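Local structure of putative diflavin flavoprotein A 5 (Nostoc sp. PCC 7120, 4FEK) at residues Q197-Y200 against F201-M205; S62-K65 against I66-A70; T162-V165 against Q166-I169. The protein probably passes electrons from NADH to oxygen, reducing it to water, and this fragment is its N-terminal metallo-beta-lactamase-type domain. All blocks are in the same frame, centred on the assembly; numbering follows the deposited sequence.

How the contacts relate
The three contacts are local and lie in one metallo-beta-lactamase-type domain, well apart from each other. Their centres are 25 to 26 Å apart, and none touches another. Contact 2 comes first along the chain. It lies on helix 61-74, which connects the adjacent parallel strands 53-56 and 80-84 of the seven-stranded sheet. Contact 3 follows and turns the chain between strands 160-164 and 169-173 of the five-stranded sheet. Contact 1 comes last, on helix 194-205, which packs against the C-terminal helix 239-258. They sample both sheets of the alpha-beta-beta-alpha sandwich: a helix packed on the first, a hairpin of the second, and helix 194-205 against helix 239-258.

Contact 1: Q197-Y200 against F201-M205; sequences QRYY and FNCLM
Helix 194-205 is built here from i to i+4 pairs, and two of them set a small group over a tyrosine ring: Cys203 on Tyr199 and Leu204 on Tyr200. The first is a sulfur-aromatic contact. Cys203 SG lies over one face of the Tyr199 ring, 3.6 Å from its centroid and displaced toward the rim on the CE2-CZ side. The Tyr199 ring swings away from its own backbone N (chi1 -176°) and reaches the next turn. Cys203 keeps SG beside its own backbone N (chi1 -74°), and the sulfur faces back to the ring. The second pair is a CH-pi contact. Leu204 CD1 stands 3.7 Å from the centroid of the Tyr200 ring, again over a face and nearer CE2 and CZ. The same two pairs are joined by backbone bonds. Cys203 N donates to Tyr199 O at 2.9 Å, and Leu204 N to Tyr200 O at 2.9 Å. On the exposed side Arg198 and Asn202 run side by side. One water accepts weakly from both Arg198 NE and Asn202 ND2, at 3.3 Å each. A wider pi-type turn occurs at 201-205. Both tyrosine hydroxyls are hydrogen-bonded beyond the helix, Tyr199 OH to Ile33 O and Tyr200 OH to Lys174 O. The Phe201 ring meets Tyr246 edge-to-face and also Trp249, so this side of the helix packs on helix 239-258.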
loop_
_atom_site.group_PDB
_atom_site.type_symbol
_atom_site.label_atom_id
_atom_site.label_comp_id
_atom_site.label_asym_id
_atom_site.label_seq_id
_atom_site.Cartn_x
_atom_site.Cartn_y
_atom_site.Cartn_z
ATOM N N GLN A 197 10.907 -4.447 11.245
ATOM C CA GLN A 197 10.736 -4.993 9.893
ATOM C C GLN A 197 10.838 -6.520 9.894
ATOM O O GLN A 197 10.105 -7.205 9.178
ATOM C CB GLN A 197 11.789 -4.420 8.942
ATOM C CG GLN A 197 11.579 -2.939 8.572
ATOM C CD GLN A 197 12.839 -2.323 7.980
ATOM O OE1 GLN A 197 13.951 -2.763 8.281
ATOM N NE2 GLN A 197 12.668 -1.346 7.097
ATOM N N ARG A 198 11.742 -7.057 10.705
ATOM C CA ARG A 198 11.882 -8.507 10.805
ATOM C C ARG A 198 10.659 -9.160 11.449
ATOM O O ARG A 198 10.170 -10.209 10.990
ATOM C CB ARG A 198 13.136 -8.851 11.605
ATOM C CG ARG A 198 13.506 -10.316 11.591
ATOM C CD ARG A 198 14.838 -10.507 12.348
ATOM N NE ARG A 198 15.537 -11.727 11.953
ATOM C CZ ARG A 198 16.832 -11.784 11.639
ATOM N NH1 ARG A 198 17.582 -10.687 11.669
ATOM N NH2 ARG A 198 17.380 -12.939 11.293
ATOM N N TYR A 199 10.164 -8.548 12.521
ATOM C CA TYR A 199 8.981 -9.055 13.201
ATOM C C TYR A 199 7.776 -9.032 12.257
ATOM O O TYR A 199 6.949 -9.944 12.244
ATOM C CB TYR A 199 8.706 -8.223 14.467
ATOM C CG TYR A 199 7.549 -8.760 15.274
ATOM C CD1 TYR A 199 7.648 -9.993 15.918
ATOM C CD2 TYR A 199 6.346 -8.050 15.376
ATOM C CE1 TYR A 199 6.596 -10.503 16.651
ATOM C CE2 TYR A 199 5.279 -8.552 16.110
ATOM C CZ TYR A 199 5.412 -9.786 16.748
ATOM O OH TYR A 199 4.368 -10.317 17.474
ATOM N N TYR A 200 7.692 -7.968 11.459
ATOM C CA TYR A 200 6.624 -7.814 10.488
ATOM C C TYR A 200 6.681 -8.948 9.463
ATOM O O TYR A 200 5.656 -9.559 9.164
ATOM C CB TYR A 200 6.748 -6.441 9.819
ATOM C CG TYR A 200 5.661 -6.086 8.830
ATOM C CD1 TYR A 200 5.736 -6.539 7.522
ATOM C CD2 TYR A 200 4.590 -5.243 9.190
ATOM C CE1 TYR A 200 4.798 -6.194 6.584
ATOM C CE2 TYR A 200 3.613 -4.876 8.228
ATOM C CZ TYR A 200 3.734 -5.359 6.940
ATOM O OH TYR A 200 2.803 -5.050 5.976
ATOM N N PHE A 201 7.871 -9.220 8.936
ATOM C CA PHE A 201 8.062 -10.333 8.011
ATOM C C PHE A 201 7.578 -11.657 8.647
ATOM O O PHE A 201 6.807 -12.397 8.046
ATOM C CB PHE A 201 9.524 -10.472 7.616
ATOM C CG PHE A 201 9.786 -11.604 6.650
ATOM C CD1 PHE A 201 10.004 -12.909 7.115
ATOM C CD2 PHE A 201 9.820 -11.365 5.280
ATOM C CE1 PHE A 201 10.222 -13.943 6.234
ATOM C CE2 PHE A 201 10.051 -12.397 4.384
ATOM C CZ PHE A 201 10.264 -13.683 4.854
ATOM N N ASN A 202 8.049 -11.934 9.855
ATOM C CA ASN A 202 7.684 -13.153 10.560
ATOM C C ASN A 202 6.200 -13.293 10.868
ATOM O O ASN A 202 5.672 -14.412 10.843
ATOM C CB ASN A 202 8.530 -13.313 11.820
ATOM C CG ASN A 202 9.986 -13.652 11.492
ATOM O OD1 ASN A 202 10.258 -14.303 10.492
ATOM N ND2 ASN A 202 10.914 -13.209 12.332
ATOM N N CYS A 203 5.532 -12.168 11.147
ATOM C CA CYS A 203 4.099 -12.174 11.408
ATOM C C CYS A 203 3.291 -12.367 10.139
ATOM O O CYS A 203 2.397 -13.214 10.102
ATOM C CB CYS A 203 3.626 -10.862 12.072
ATOM S SG CYS A 203 4.073 -10.721 13.757
ATOM N N LEU A 204 3.613 -11.589 9.106
ATOM C CA LEU A 204 2.744 -11.455 7.930
ATOM C C LEU A 204 3.247 -12.041 6.597
ATOM O O LEU A 204 2.448 -12.302 5.697
ATOM C CB LEU A 204 2.480 -9.975 7.694
ATOM C CG LEU A 204 1.784 -9.218 8.819
ATOM C CD1 LEU A 204 1.637 -7.752 8.445
ATOM C CD2 LEU A 204 0.410 -9.838 9.084
HETATM N N MSE A 205 4.556 -12.184 6.442
HETATM C CA MSE A 205 5.128 -12.628 5.163
HETATM C C MSE A 205 5.557 -14.085 5.213
HETATM O O MSE A 205 5.368 -14.832 4.244
HETATM C CB MSE A 205 6.375 -11.812 4.794
HETATM C CG MSE A 205 6.126 -10.286 4.649
HETATM SE SE MSE A 205 5.138 -9.871 3.023
HETATM C CE MSE A 205 6.498 -10.192 1.683
HETATM O O HOH W 1 13.653 -14.103 10.623
#

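Contact 2: S62-K65 against I66-A70; sequences SFMK and IYLEA
Ile66 CD1 approaches the Phe63 ring at an oblique angle, 4.0 Å from Phe63 CD1. The carbonyl oxygen of Met64 sits at the edge of the Tyr67 ring, close to its plane. Both rings belong to helix 61-74, the crossover helix of a beta-alpha-beta unit with strands 53-56 and 80-84. They face the seven-stranded sheet: Phe63 touches Ala23 and Ser25, and Tyr67 touches Leu21, all on strand 18-25. The hydroxyl of Tyr67 is hydrogen-bonded to Ser45 OG. Ile66 has CG1 between its backbone N and its carbonyl carbon (chi1 59°). This turns CD1 back along the helix to the Phe63 ring. On another side, Met64, a selenomethionine, meets Leu68 one turn on. Met64 CG and Leu68 CD1 are 3.8 Å apart, and both residues also touch helix 93-102. The exposed side carries a charged i to i+4 pair. Lys65 runs extended to CE and then bends at its last torsion (chi4 71°). Its NZ is 3.9 Å from Glu69 OE2, a long salt bridge that is probably weak. Glu69 OE2 comes nearer to the methylene Lys65 CE, at 3.5 Å. Main-chain bonds hold the helix beneath. Tyr67 N donates to Phe63 O at 2.9 Å, and Leu68 N to Met64 O at 2.9 Å. The first turn is different, because a water stands between Ser62 O and Ile66 N. It accepts from Ile66 N at 3.0 Å and donates only weakly to Ser62 O, at 3.4 Å.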
loop_
_atom_site.group_PDB
_atom_site.type_symbol
_atom_site.label_atom_id
_atom_site.label_comp_id
_atom_site.label_asym_id
_atom_site.label_seq_id
_atom_site.Cartn_x
_atom_site.Cartn_y
_atom_site.Cartn_z
ATOM N N SER A 62 -11.063 2.521 10.716
ATOM C CA SER A 62 -10.572 3.091 11.965
ATOM C C SER A 62 -9.916 4.460 11.759
ATOM O O SER A 62 -9.954 5.330 12.644
ATOM C CB SER A 62 -9.596 2.114 12.627
ATOM O OG SER A 62 -9.038 2.680 13.798
ATOM N N PHE A 63 -9.334 4.649 10.579
ATOM C CA PHE A 63 -8.653 5.895 10.212
ATOM C C PHE A 63 -9.482 6.740 9.229
ATOM O O PHE A 63 -9.044 7.808 8.798
ATOM C CB PHE A 63 -7.341 5.565 9.516
ATOM C CG PHE A 63 -6.228 5.166 10.440
ATOM C CD1 PHE A 63 -5.889 5.955 11.532
ATOM C CD2 PHE A 63 -5.476 4.026 10.178
ATOM C CE1 PHE A 63 -4.831 5.606 12.358
ATOM C CE2 PHE A 63 -4.422 3.665 11.015
ATOM C CZ PHE A 63 -4.106 4.469 12.102
HETATM N N MSE A 64 -10.666 6.255 8.870
HETATM C CA MSE A 64 -11.439 6.841 7.776
HETATM C C MSE A 64 -11.681 8.332 7.915
HETATM O O MSE A 64 -11.419 9.095 6.978
HETATM C CB MSE A 64 -12.792 6.151 7.644
HETATM C CG MSE A 64 -13.729 6.828 6.662
HETATM SE SE MSE A 64 -15.465 5.915 6.589
HETATM C CE MSE A 64 -16.028 6.148 8.451
ATOM N N LYS A 65 -12.188 8.737 9.075
ATOM C CA LYS A 65 -12.555 10.134 9.289
ATOM C C LYS A 65 -11.369 11.080 9.184
ATOM O O LYS A 65 -11.427 12.057 8.441
ATOM C CB LYS A 65 -13.266 10.340 10.627
ATOM C CG LYS A 65 -13.706 11.791 10.835
ATOM C CD LYS A 65 -14.311 12.020 12.223
ATOM C CE LYS A 65 -14.865 13.431 12.379
ATOM N NZ LYS A 65 -16.113 13.666 11.593
ATOM N N ILE A 66 -10.279 10.795 9.902
ATOM C CA ILE A 66 -9.131 11.704 9.832
ATOM C C ILE A 66 -8.436 11.644 8.473
ATOM O O ILE A 66 -7.882 12.639 8.006
ATOM C CB ILE A 66 -8.107 11.491 10.979
ATOM C CG1 ILE A 66 -7.561 10.066 10.972
ATOM C CG2 ILE A 66 -8.737 11.810 12.329
ATOM C CD1 ILE A 66 -6.474 9.841 12.010
ATOM N N TYR A 67 -8.483 10.473 7.837
ATOM C CA TYR A 67 -7.974 10.338 6.494
ATOM C C TYR A 67 -8.695 11.270 5.508
ATOM O O TYR A 67 -8.060 12.032 4.789
ATOM C CB TYR A 67 -8.128 8.902 6.023
ATOM C CG TYR A 67 -7.728 8.746 4.585
ATOM C CD1 TYR A 67 -6.412 8.946 4.185
ATOM C CD2 TYR A 67 -8.675 8.423 3.618
ATOM C CE1 TYR A 67 -6.039 8.805 2.859
ATOM C CE2 TYR A 67 -8.320 8.289 2.291
ATOM C CZ TYR A 67 -7.000 8.474 1.918
ATOM O OH TYR A 67 -6.663 8.320 0.593
ATOM N N LEU A 68 -10.018 11.179 5.462
ATOM C CA LEU A 68 -10.798 11.985 4.526
ATOM C C LEU A 68 -10.645 13.494 4.756
ATOM O O LEU A 68 -10.574 14.270 3.792
ATOM C CB LEU A 68 -12.271 11.582 4.581
ATOM C CG LEU A 68 -12.526 10.177 4.027
ATOM C CD1 LEU A 68 -13.970 9.776 4.271
ATOM C CD2 LEU A 68 -12.159 10.074 2.551
ATOM N N GLU A 69 -10.608 13.907 6.022
ATOM C CA GLU A 69 -10.316 15.311 6.359
ATOM C C GLU A 69 -8.974 15.774 5.801
ATOM O O GLU A 69 -8.898 16.834 5.185
ATOM C CB GLU A 69 -10.348 15.532 7.874
ATOM C CG GLU A 69 -11.727 15.275 8.498
ATOM C CD GLU A 69 -11.908 15.960 9.855
ATOM O OE1 GLU A 69 -11.104 16.868 10.182
ATOM O OE2 GLU A 69 -12.852 15.595 10.590
ATOM N N ALA A 70 -7.914 14.983 6.012
ATOM C CA ALA A 70 -6.600 15.328 5.471
ATOM C C ALA A 70 -6.578 15.310 3.929
ATOM O O ALA A 70 -5.948 16.161 3.283
ATOM C CB ALA A 70 -5.518 14.389 6.038
HETATM O O HOH W 2 -10.555 8.572 11.960
#

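Contact 3: T162-V165 against Q166-I169; sequences TYDV and QTQI
Asp164 and Gln166 are joined by an Asx turn at the tip of the hairpin between strands 160-164 and 169-173. Gln166 N donates to Asp164 OD1 at 2.9 Å. The donor meets OD1 on its anti side and lies well out of the carboxylate plane. Asp164 has CG opposite its backbone N (chi1 -180°), which brings the carboxylate forward over the turn. Its other oxygen, OD2, accepts from a water at 2.7 Å and is also hydrogen-bonded to His144 ND1. The same water is 2.9 Å from Thr167 OG1, so it ties the two side chains together. They cross at about a right angle. Thr167 OG1 sits between its own backbone N and carbonyl carbon (chi1 65°), on the side facing Asp164 CB. From there it also takes a weak bond from Ile169 N. The main chain closes the turn as well. Asp164 N donates to Ile169 O at 3.1 Å in a nearly straight bond. Asp164 O receives Gln168 N at 2.8 Å, but the bond is bent and weak. Gln168 has a left-handed backbone, which turns the chain back toward strand 169-173. Its side chain runs extended beside the Tyr163 ring, with the amide plane turned 36° from the ring plane. The amide end is held by Arg225 NE at OE1, with a weak bond from NE2 to Gln223 OE1. Tyr163 OH is hydrogen-bonded to Gln223 O, and both side chains thus end on residues 223-225, just before strand 226-229. Across the hairpin, Tyr163 OH also touches Gln168 CG at 3.5 Å.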
loop_
_atom_site.group_PDB
_atom_site.type_symbol
_atom_site.label_atom_id
_atom_site.label_comp_id
_atom_site.label_asym_id
_atom_site.label_seq_id
_atom_site.Cartn_x
_atom_site.Cartn_y
_atom_site.Cartn_z
ATOM N N THR A 162 2.521 -1.275 -7.646
ATOM C CA THR A 162 2.393 -0.274 -8.691
ATOM C C THR A 162 3.681 0.507 -8.752
ATOM O O THR A 162 4.220 0.873 -7.720
ATOM C CB THR A 162 1.278 0.728 -8.372
ATOM O OG1 THR A 162 0.071 0.021 -8.103
ATOM C CG2 THR A 162 1.067 1.684 -9.574
ATOM N N TYR A 163 4.179 0.747 -9.962
ATOM C CA TYR A 163 5.455 1.427 -10.136
ATOM C C TYR A 163 5.270 2.689 -10.987
ATOM O O TYR A 163 4.729 2.628 -12.080
ATOM C CB TYR A 163 6.451 0.471 -10.794
ATOM C CG TYR A 163 7.813 1.055 -11.113
ATOM C CD1 TYR A 163 8.749 1.278 -10.113
ATOM C CD2 TYR A 163 8.172 1.350 -12.425
ATOM C CE1 TYR A 163 10.012 1.789 -10.411
ATOM C CE2 TYR A 163 9.437 1.869 -12.736
ATOM C CZ TYR A 163 10.344 2.084 -11.720
ATOM O OH TYR A 163 11.591 2.587 -12.013
ATOM N N ASP A 164 5.708 3.827 -10.465
ATOM C CA ASP A 164 5.601 5.082 -11.202
ATOM C C ASP A 164 6.937 5.300 -11.882
ATOM O O ASP A 164 7.934 5.532 -11.229
ATOM C CB ASP A 164 5.260 6.233 -10.256
ATOM C CG ASP A 164 5.132 7.587 -10.980
ATOM O OD1 ASP A 164 5.613 7.727 -12.123
ATOM O OD2 ASP A 164 4.550 8.522 -10.380
ATOM N N VAL A 165 6.948 5.187 -13.199
ATOM C CA VAL A 165 8.211 5.277 -13.942
ATOM C C VAL A 165 8.876 6.652 -13.764
ATOM O O VAL A 165 10.099 6.746 -13.744
ATOM C CB VAL A 165 8.033 4.931 -15.434
ATOM C CG1 VAL A 165 7.479 3.519 -15.585
ATOM C CG2 VAL A 165 7.117 5.922 -16.105
ATOM N N GLN A 166 8.078 7.702 -13.571
ATOM C CA GLN A 166 8.631 9.052 -13.434
ATOM C C GLN A 166 9.474 9.227 -12.164
ATOM O O GLN A 166 10.545 9.817 -12.187
ATOM C CB GLN A 166 7.512 10.101 -13.454
ATOM C CG GLN A 166 8.014 11.514 -13.240
ATOM C CD GLN A 166 8.924 11.967 -14.363
ATOM O OE1 GLN A 166 8.648 11.714 -15.538
ATOM N NE2 GLN A 166 10.025 12.627 -14.008
ATOM N N THR A 167 8.978 8.712 -11.051
ATOM C CA THR A 167 9.619 8.930 -9.769
ATOM C C THR A 167 10.405 7.690 -9.302
ATOM O O THR A 167 11.144 7.751 -8.315
ATOM C CB THR A 167 8.558 9.262 -8.709
ATOM O OG1 THR A 167 7.709 8.117 -8.520
ATOM C CG2 THR A 167 7.690 10.454 -9.153
ATOM N N GLN A 168 10.232 6.576 -10.006
ATOM C CA GLN A 168 10.853 5.292 -9.622
ATOM C C GLN A 168 10.462 4.842 -8.215
ATOM O O GLN A 168 11.246 4.219 -7.485
ATOM C CB GLN A 168 12.375 5.309 -9.813
ATOM C CG GLN A 168 12.746 5.758 -11.214
ATOM C CD GLN A 168 14.206 5.570 -11.553
ATOM O OE1 GLN A 168 15.089 5.855 -10.749
ATOM N NE2 GLN A 168 14.466 5.103 -12.762
ATOM N N ILE A 169 9.231 5.155 -7.843
ATOM C CA ILE A 169 8.690 4.713 -6.570
ATOM C C ILE A 169 7.863 3.452 -6.832
ATOM O O ILE A 169 7.070 3.386 -7.765
ATOM C CB ILE A 169 7.795 5.788 -5.915
ATOM C CG1 ILE A 169 8.631 7.007 -5.454
ATOM C CG2 ILE A 169 7.063 5.219 -4.723
ATOM C CD1 ILE A 169 7.752 8.147 -4.860
HETATM O O HOH W 3 4.997 8.644 -7.752
#